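Local coordinates for ABC transporter substrate-binding protein (Staphylococcus aureus subsp. aureus NCTC 8325, PDB 3UN6), which probably acts as the ligand-binding component of an ABC-type import system at the bacterial membrane and binds a zinc ion, at residues 124-128 with 129-133; 141-144 with 145-149; 160-164 with 165-169; 292-295 with 296-300. All coordinates share one frame; numbering follows the deposited sequence.

Contact 1. Residues 124-128 with 129-133; sequences KGMHL and NEFNN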
# COMPACT_ATOMS: atom_id res chain seq x y z
N LYS A 124 -2.59 23.33 -6.19
CA LYS A 124 -2.44 23.81 -7.55
C LYS A 124 -1.39 24.92 -7.65
O LYS A 124 -1.40 25.86 -6.85
CB LYS A 124 -3.80 24.36 -7.98
CG LYS A 124 -3.85 25.03 -9.32
CD LYS A 124 -5.24 25.64 -9.51
CE LYS A 124 -5.42 26.25 -10.88
NZ LYS A 124 -6.81 26.75 -11.05
N GLY A 125 -0.49 24.80 -8.62
CA GLY A 125 0.57 25.81 -8.88
C GLY A 125 1.71 25.95 -7.87
O GLY A 125 2.53 26.87 -7.98
N MSE A 126 1.77 25.06 -6.90
CA MSE A 126 2.82 25.10 -5.88
C MSE A 126 4.10 24.52 -6.48
O MSE A 126 4.05 23.64 -7.32
CB MSE A 126 2.35 24.30 -4.67
CG MSE A 126 3.22 24.36 -3.45
SE MSE A 126 2.27 23.41 -2.01
CE MSE A 126 0.93 24.78 -1.63
N HIS A 127 5.25 25.05 -6.06
CA HIS A 127 6.54 24.56 -6.54
C HIS A 127 7.31 24.07 -5.32
O HIS A 127 7.15 24.61 -4.23
CB HIS A 127 7.32 25.67 -7.24
CG HIS A 127 6.52 26.40 -8.28
ND1 HIS A 127 6.34 25.91 -9.56
CD2 HIS A 127 5.87 27.59 -8.24
CE1 HIS A 127 5.61 26.76 -10.25
NE2 HIS A 127 5.31 27.78 -9.48
N LEU A 128 8.15 23.06 -5.50
CA LEU A 128 8.95 22.53 -4.38
C LEU A 128 9.79 23.62 -3.68
O LEU A 128 10.06 23.51 -2.48
CB LEU A 128 9.82 21.37 -4.83
CG LEU A 128 9.02 20.09 -4.97
CD1 LEU A 128 9.83 19.00 -5.69
CD2 LEU A 128 8.56 19.62 -3.59
N ASN A 129 10.16 24.67 -4.43
CA ASN A 129 10.91 25.81 -3.89
C ASN A 129 10.06 26.70 -3.00
O ASN A 129 10.56 27.62 -2.37
CB ASN A 129 11.47 26.66 -5.02
CG ASN A 129 12.38 25.88 -5.94
OD1 ASN A 129 12.47 26.19 -7.13
ND2 ASN A 129 13.06 24.87 -5.41
N GLU A 130 8.76 26.44 -2.97
CA GLU A 130 7.83 27.23 -2.17
C GLU A 130 8.13 26.98 -0.70
O GLU A 130 8.08 27.89 0.12
CB GLU A 130 6.38 26.79 -2.44
CG GLU A 130 5.41 27.91 -2.73
CD GLU A 130 5.51 28.38 -4.18
OE1 GLU A 130 5.77 27.53 -5.06
OE2 GLU A 130 5.32 29.59 -4.44
N PHE A 131 8.45 25.73 -0.38
CA PHE A 131 8.69 25.32 1.01
C PHE A 131 9.92 25.97 1.65
O PHE A 131 11.02 25.94 1.10
CB PHE A 131 8.78 23.80 1.10
CG PHE A 131 7.53 23.09 0.65
CD1 PHE A 131 6.47 22.90 1.54
CD2 PHE A 131 7.39 22.62 -0.64
CE1 PHE A 131 5.31 22.25 1.13
CE2 PHE A 131 6.24 21.96 -1.05
CZ PHE A 131 5.19 21.78 -0.17
N ASN A 132 9.71 26.56 2.83
CA ASN A 132 10.78 27.23 3.56
C ASN A 132 10.53 27.19 5.07
O ASN A 132 9.47 26.74 5.51
CB ASN A 132 10.90 28.67 3.08
CG ASN A 132 9.62 29.46 3.30
OD1 ASN A 132 9.18 29.66 4.43
ND2 ASN A 132 9.02 29.94 2.20
N ASN A 133 11.50 27.66 5.85
CA ASN A 133 11.41 27.69 7.31
C ASN A 133 10.94 29.03 7.85
O ASN A 133 10.83 29.21 9.07
CB ASN A 133 12.78 27.42 7.91
CG ASN A 133 13.28 26.06 7.58
OD1 ASN A 133 12.60 25.07 7.83
ND2 ASN A 133 14.49 25.99 7.04

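Contact 2. Residues 141-144 with 145-149; sequences GIPH and RYSTH. With PO4 (phosphate ion), chain F; PO4 (phosphate ion), chain E.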
# COMPACT_ATOMS: atom_id res chain seq x y z
N GLY A 141 -1.76 15.60 4.58
CA GLY A 141 -2.65 14.48 4.83
C GLY A 141 -1.84 13.20 4.59
O GLY A 141 -1.01 13.16 3.68
N ILE A 142 -2.01 12.21 5.46
CA ILE A 142 -1.37 10.88 5.28
C ILE A 142 -2.46 9.84 5.57
O ILE A 142 -3.44 10.14 6.26
CB ILE A 142 -0.10 10.66 6.19
CG1 ILE A 142 -0.41 10.98 7.67
CG2 ILE A 142 1.04 11.53 5.68
CD1 ILE A 142 0.70 10.63 8.69
N PRO A 143 -2.31 8.63 5.03
CA PRO A 143 -3.37 7.63 5.27
C PRO A 143 -3.44 7.05 6.70
O PRO A 143 -4.50 6.60 7.15
CB PRO A 143 -3.07 6.53 4.23
CG PRO A 143 -1.96 7.04 3.40
CD PRO A 143 -1.28 8.13 4.12
N HIS A 144 -2.31 7.07 7.39
CA HIS A 144 -2.19 6.58 8.75
C HIS A 144 -0.83 7.05 9.27
O HIS A 144 0.10 7.24 8.49
CB HIS A 144 -2.24 5.04 8.80
CG HIS A 144 -2.58 4.49 10.15
ND1 HIS A 144 -1.65 4.34 11.15
CD2 HIS A 144 -3.76 4.09 10.67
CE1 HIS A 144 -2.25 3.86 12.23
NE2 HIS A 144 -3.53 3.70 11.97
N ARG A 145 -0.71 7.25 10.58
CA ARG A 145 0.60 7.62 11.15
C ARG A 145 1.68 6.54 10.88
O ARG A 145 2.84 6.86 10.74
CB ARG A 145 0.49 7.92 12.63
CG ARG A 145 -0.06 6.81 13.49
CD ARG A 145 -0.42 7.41 14.84
NE ARG A 145 -0.97 6.45 15.78
CZ ARG A 145 -2.22 6.01 15.77
NH1 ARG A 145 -3.08 6.38 14.82
NH2 ARG A 145 -2.61 5.15 16.70
N TYR A 146 1.28 5.27 10.82
CA TYR A 146 2.23 4.19 10.54
C TYR A 146 2.12 3.88 9.07
O TYR A 146 1.39 2.96 8.66
CB TYR A 146 1.95 2.96 11.42
CG TYR A 146 1.88 3.33 12.90
CD1 TYR A 146 2.93 4.00 13.52
CD2 TYR A 146 0.77 2.99 13.68
CE1 TYR A 146 2.88 4.35 14.87
CE2 TYR A 146 0.71 3.34 15.03
CZ TYR A 146 1.77 4.01 15.61
OH TYR A 146 1.73 4.37 16.94
N SER A 147 2.83 4.66 8.27
CA SER A 147 2.78 4.51 6.84
C SER A 147 4.07 4.95 6.20
O SER A 147 4.79 5.74 6.75
CB SER A 147 1.63 5.33 6.26
OG SER A 147 1.81 6.75 6.41
N THR A 148 4.35 4.38 5.03
CA THR A 148 5.49 4.77 4.21
C THR A 148 5.32 6.23 3.75
O THR A 148 6.28 6.92 3.47
CB THR A 148 5.60 3.81 3.02
OG1 THR A 148 5.96 2.52 3.51
CG2 THR A 148 6.67 4.26 1.95
N HIS A 149 4.08 6.68 3.68
CA HIS A 149 3.75 8.05 3.29
C HIS A 149 4.32 9.05 4.28
O HIS A 149 4.93 10.03 3.86
CB HIS A 149 2.23 8.17 3.16
CG HIS A 149 1.66 7.09 2.30
ND1 HIS A 149 1.18 5.91 2.83
CD2 HIS A 149 1.61 6.96 0.96
CE1 HIS A 149 0.81 5.12 1.84
NE2 HIS A 149 1.05 5.73 0.69
P PO4 F . -5.75 3.97 14.71
O1 PO4 F . -5.63 5.32 14.04
O2 PO4 F . -5.19 2.88 13.84
O3 PO4 F . -4.95 3.97 16.00
O4 PO4 F . -7.20 3.73 15.03
P PO4 E . -0.27 4.06 19.61
O1 PO4 E . -1.31 4.90 20.30
O2 PO4 E . -0.31 4.33 18.13
O3 PO4 E . 1.10 4.42 20.15
O4 PO4 E . -0.53 2.59 19.83

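Contact 3. Residues 160-164 with 165-169; sequences LKIKP and GHFSY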
# COMPACT_ATOMS: atom_id res chain seq x y z
N LEU A 160 14.71 18.80 1.44
CA LEU A 160 14.43 20.22 1.23
C LEU A 160 15.01 21.08 2.34
O LEU A 160 14.83 22.29 2.35
CB LEU A 160 12.92 20.48 1.13
CG LEU A 160 12.17 19.95 -0.09
CD1 LEU A 160 10.69 20.31 0.04
CD2 LEU A 160 12.72 20.53 -1.37
N LYS A 161 15.72 20.46 3.28
CA LYS A 161 16.36 21.16 4.40
C LYS A 161 15.38 22.00 5.24
O LYS A 161 15.72 23.06 5.72
CB LYS A 161 17.53 22.02 3.90
CG LYS A 161 18.62 21.24 3.18
CD LYS A 161 19.82 22.12 2.85
CE LYS A 161 20.94 21.32 2.18
NZ LYS A 161 22.17 22.17 1.87
N ILE A 162 14.16 21.49 5.41
CA ILE A 162 13.12 22.14 6.22
C ILE A 162 13.23 21.59 7.67
O ILE A 162 13.52 20.42 7.87
CB ILE A 162 11.73 21.92 5.58
CG1 ILE A 162 11.64 22.65 4.23
CG2 ILE A 162 10.58 22.34 6.50
CD1 ILE A 162 11.69 24.11 4.32
N LYS A 163 13.06 22.46 8.66
CA LYS A 163 13.21 22.05 10.07
C LYS A 163 12.16 21.05 10.52
O LYS A 163 11.00 21.09 10.08
CB LYS A 163 13.23 23.27 11.01
CG LYS A 163 11.92 24.03 11.10
CD LYS A 163 12.11 25.39 11.79
CE LYS A 163 10.78 26.11 11.92
NZ LYS A 163 10.98 27.49 12.48
N PRO A 164 12.56 20.12 11.41
CA PRO A 164 11.68 19.13 11.98
C PRO A 164 10.50 19.82 12.63
O PRO A 164 10.67 20.87 13.27
CB PRO A 164 12.53 18.43 13.04
CG PRO A 164 13.91 18.85 12.81
CD PRO A 164 13.91 20.08 12.00
N GLY A 165 9.32 19.26 12.46
CA GLY A 165 8.10 19.86 13.01
C GLY A 165 7.51 20.94 12.13
O GLY A 165 6.46 21.48 12.46
N HIS A 166 8.15 21.29 11.01
CA HIS A 166 7.58 22.34 10.16
C HIS A 166 6.58 21.73 9.15
O HIS A 166 5.90 22.45 8.43
CB HIS A 166 8.64 23.22 9.50
CG HIS A 166 8.19 24.63 9.25
ND1 HIS A 166 8.09 25.17 7.98
CD2 HIS A 166 7.79 25.60 10.10
CE1 HIS A 166 7.65 26.42 8.07
NE2 HIS A 166 7.46 26.70 9.35
N PHE A 167 6.54 20.40 9.11
CA PHE A 167 5.52 19.64 8.38
C PHE A 167 4.68 19.02 9.50
O PHE A 167 5.23 18.40 10.41
CB PHE A 167 6.13 18.53 7.55
CG PHE A 167 6.68 18.95 6.22
CD1 PHE A 167 7.00 20.26 5.93
CD2 PHE A 167 7.00 17.97 5.28
CE1 PHE A 167 7.55 20.61 4.70
CE2 PHE A 167 7.55 18.31 4.06
CZ PHE A 167 7.82 19.63 3.77
N SER A 168 3.36 19.21 9.44
CA SER A 168 2.44 18.67 10.43
C SER A 168 1.59 17.65 9.69
O SER A 168 1.17 17.90 8.57
CB SER A 168 1.57 19.78 11.01
OG SER A 168 0.72 19.27 12.02
N TYR A 169 1.36 16.50 10.31
CA TYR A 169 0.63 15.41 9.67
C TYR A 169 -0.77 15.19 10.15
O TYR A 169 -1.04 15.26 11.35
CB TYR A 169 1.45 14.14 9.79
CG TYR A 169 2.79 14.34 9.18
CD1 TYR A 169 2.95 14.33 7.78
CD2 TYR A 169 3.91 14.60 9.96
CE1 TYR A 169 4.19 14.55 7.20
CE2 TYR A 169 5.16 14.80 9.38
CZ TYR A 169 5.29 14.79 8.00
OH TYR A 169 6.54 15.00 7.39

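Contact 4. Residues 292-295 with 296-300; sequences QEIT and TLVKQ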
# COMPACT_ATOMS: atom_id res chain seq x y z
N GLN A 292 14.57 -4.28 5.93
CA GLN A 292 15.48 -3.62 6.82
C GLN A 292 15.43 -2.10 6.64
O GLN A 292 15.59 -1.35 7.61
CB GLN A 292 16.90 -4.16 6.63
CG GLN A 292 17.84 -3.70 7.73
CD GLN A 292 17.63 -4.44 9.07
OE1 GLN A 292 16.96 -3.93 9.97
NE2 GLN A 292 18.21 -5.62 9.19
N GLU A 293 15.20 -1.64 5.41
CA GLU A 293 15.09 -0.19 5.16
C GLU A 293 13.91 0.39 5.93
O GLU A 293 14.00 1.49 6.49
CB GLU A 293 14.90 0.10 3.67
CG GLU A 293 14.85 1.59 3.32
CD GLU A 293 14.79 1.84 1.80
OE1 GLU A 293 13.87 1.31 1.12
OE2 GLU A 293 15.66 2.59 1.30
N ILE A 294 12.78 -0.31 5.91
CA ILE A 294 11.57 0.15 6.65
C ILE A 294 11.80 0.12 8.15
O ILE A 294 11.44 1.07 8.86
CB ILE A 294 10.30 -0.65 6.28
CG1 ILE A 294 9.97 -0.46 4.78
CG2 ILE A 294 9.06 -0.20 7.19
CD1 ILE A 294 9.85 1.02 4.35
N THR A 295 12.43 -0.95 8.65
CA THR A 295 12.70 -1.03 10.10
C THR A 295 13.59 0.12 10.56
O THR A 295 13.35 0.72 11.61
CB THR A 295 13.30 -2.40 10.55
OG1 THR A 295 14.56 -2.63 9.93
CG2 THR A 295 12.35 -3.57 10.21
N THR A 296 14.59 0.45 9.75
CA THR A 296 15.52 1.52 10.05
C THR A 296 14.80 2.85 10.19
O THR A 296 15.01 3.59 11.15
CB THR A 296 16.58 1.65 8.93
OG1 THR A 296 17.49 0.56 9.01
CG2 THR A 296 17.33 2.95 9.06
N LEU A 297 13.93 3.12 9.23
CA LEU A 297 13.18 4.36 9.19
C LEU A 297 12.15 4.47 10.34
O LEU A 297 11.98 5.52 10.92
CB LEU A 297 12.50 4.52 7.82
CG LEU A 297 13.42 4.66 6.58
CD1 LEU A 297 12.57 4.71 5.32
CD2 LEU A 297 14.33 5.91 6.66
N VAL A 298 11.46 3.37 10.65
CA VAL A 298 10.50 3.32 11.77
C VAL A 298 11.24 3.56 13.09
O VAL A 298 10.77 4.31 13.96
CB VAL A 298 9.81 1.93 11.82
CG1 VAL A 298 9.16 1.66 13.18
CG2 VAL A 298 8.82 1.76 10.64
N LYS A 299 12.42 2.95 13.23
CA LYS A 299 13.24 3.09 14.45
C LYS A 299 13.75 4.53 14.54
O LYS A 299 13.71 5.18 15.60
CB LYS A 299 14.47 2.15 14.37
CG LYS A 299 14.76 1.33 15.60
CD LYS A 299 14.71 2.08 16.88
CE LYS A 299 15.14 1.16 17.99
NZ LYS A 299 14.95 1.80 19.28
N GLN A 300 14.24 5.03 13.41
CA GLN A 300 14.79 6.37 13.34
C GLN A 300 13.79 7.49 13.71
O GLN A 300 14.18 8.48 14.28
CB GLN A 300 15.46 6.58 11.98
CG GLN A 300 16.04 7.94 11.75
CD GLN A 300 17.32 7.87 10.93
OE1 GLN A 300 17.32 8.18 9.73
NE2 GLN A 300 18.41 7.40 11.57
O HOH W 1 17.03 -1.68 10.90

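Contact 1. Residues 124-128 with 129-133
Glu-130 and His-127 grip each other twice across a tight bend: the backbone N of Glu-130 donates to His-127 O (2.7 Å), and its carboxylate atom OE1 accepts from His-127 N, also at 2.7 Å. A glutamate chain is long enough to fold back in this way when it bends at CG (chi2 80°). OE1 presents its anti side, and the donor sits 23° out of the carboxylate plane. The other arm of the bend is looser, with Phe-131 N bonding only weakly to Leu-128 O. This is a surface loop that runs from strand 112-122 to strand 138-142, and its apolar members turn back toward the protein. There selenomethionine Met-126 forms a Met-aromatic contact with Phe-131: with CG anti to the backbone N (chi1 -173°), its SE comes obliquely to within 3.8 Å of Phe-131 CZ. Leu-128 adds a methyl, CD2, 4.2 Å from Phe-131 CE2. Leu-128 O lies in the ring plane at the edge, 3.4 Å from Phe-131 CD2. A large flat residue suits this buried place, because the ring of Tyr-138 meets that of Phe-131 edge-to-face and Leu-208 of strand 206-210 touches it too.

Contact 2. Residues 141-144 with 145-149
The imidazole of His-144 is used at its edge, where Tyr-146 N meets ND1 in the ring plane (3.1 Å, 172° at the hydrogen) and one phosphate, in chain F, meets NE2. ND1 accepts and NE2 donates, so both ring nitrogens are engaged and the ring's rotation is fixed. His-144 CE1 lies over one face of the Arg-145 guanidinium, whose edge faces both phosphates: NH1 and NH2 bind the chain F ion, while NE and NH2 share O2 of the chain E ion. The first torsion of Arg-145 (chi1 57°) sets CG over the centre of the Tyr-146 ring, 3.7 Å above its plane, and the extended chain beyond carries the guanidinium out to the ions. The hydroxyl of Tyr-146 also approaches that O2, at a distance too short to be trusted. A third ring, His-149, receives Pro-143 CG over one face, a CH-pi contact 3.7 Å from the centroid. Its NE2 bonds to Asn-118, but its ND1 is buried without a partner. Serine suits the N-cap of helix 148-159, the short hydroxyl arm of Ser-147 reaching Tyr-150 N while OG donates to His-144 O (2.7 Å). The ions probably come from the crystallisation liquor, and Glu-171 also pairs with Arg-145. Pro-143 stands about 4 Å from the bound zinc by nearest atoms, placing this turn beside the metal site, where strand 138-142 passes into helix 148-159 of a beta-alpha-beta unit.

Contact 3. Residues 160-164 with 165-169
Ile-162 sets its CG2 methyl against both His-166 and Phe-167, and this is the tight side of the bend. The methyl lies 3.7 Å from His-166 CB and approaches the phenylalanine ring obliquely, 3.9 Å from Phe-167 CE1. With CG2 anti to the backbone N, the branched isoleucine sends one arm to this pair while its CD1 reaches Asn-132. His-166 is buried as well; its NE2 bonds to Gly-135 O, and Phe-167 packs against Phe-140 of strand 138-142. Between helix 148-159, which closes in a Schellman motif at Lys-161, and strand 167-171, the chain reverses through a type II beta turn from Lys-163 to His-166, part of a beta-alpha-beta unit. The turn is closed by His-166 N donating to Lys-163 O (3.0 Å). Proline suits its second position, where phi is already held near -60°, and Gly-165 suits the third: at phi 84° a side chain would run into the carbonyl oxygen of Pro-164. Lys-163, Pro-164 and Gly-165 form the exposed side. The Lys-163 chain crosses the histidine at a slant, CE 3.5 Å from His-166 CD2, while its ammonium end stays apart, Lys-163 NZ and His-166 NE2 being 4.8 Å from each other.

Contact 4. Residues 292-295 with 296-300
Thr-296 meets Gln-292 one helical turn back through both its backbone and its side chain. Its N donates to Gln-292 O at 3.0 Å, and its OG1, held beside its own backbone N (chi1 -73°), reaches the same oxygen at 3.0 Å; the hydroxyl proton may instead serve another acceptor. Thr-295 turns its hydroxyl back to the same residue, where Gln-292 O and the side-chain oxygen Gln-292 OE1 (2.7 Å from Thr-295 OG1) compete for its one proton. Gln-292 suits this place because its chain, bent at CG (chi2 75°), brings OE1 round to the threonines. A water between OE1 and Thr-296 OG1 makes a doubtful bridge, for it lies too close to OE1 to be trusted. On another side of the helix the contact is apolar: Ile-294 CG2 and Val-298 CG2 touch at 4.0 Å. Beside them Val-298 N donates nearly straight to Ile-294 O (2.9 Å). Leu-297 N donates to Glu-293 O, and Leu-297 CG lies 3.2 Å from that same Glu-293 O. The apolar residues face neighbouring helices. Ile-294 presses on Glu-95 and Met-98 of helix 94-102, Val-298 touches Glu-95 and Phe-304, and Leu-297 packs on Leu-151 of helix 148-159. Gln-292, Thr-296 and Lys-299 lie on the exposed side; the buried hydroxyl of Thr-295 instead turns to Gln-292. The result is an amphipathic alpha-helix with the regular i to i+4 ladder, helix 288-300, whose apolar side joins helix 94-102 to helix 148-159.

Along the chain the four contacts follow one another in order, the first three within the NMT1-like region. Contacts 2 and 3 lie at the two ends of helix 148-159, their centres about 15 Å apart, and frame the beta-alpha-beta unit whose parallel strands 138-142 and 167-171 are neighbours in one mixed sheet; Ile-142 packs on Tyr-169 between them. Contacts 1 and 3, their centres about 13 Å apart, are pinned together by a probable hydrogen bond from Lys-163 N to Asn-133 OD1. Contact 4, about 28 Å from contact 1 between centres, touches contact 2 where Ile-294 meets Thr-148. Contacts 1 and 3 thus lie at the outer end of one lobe and contact 2 beside the zinc, consistent with a two-lobed binding protein.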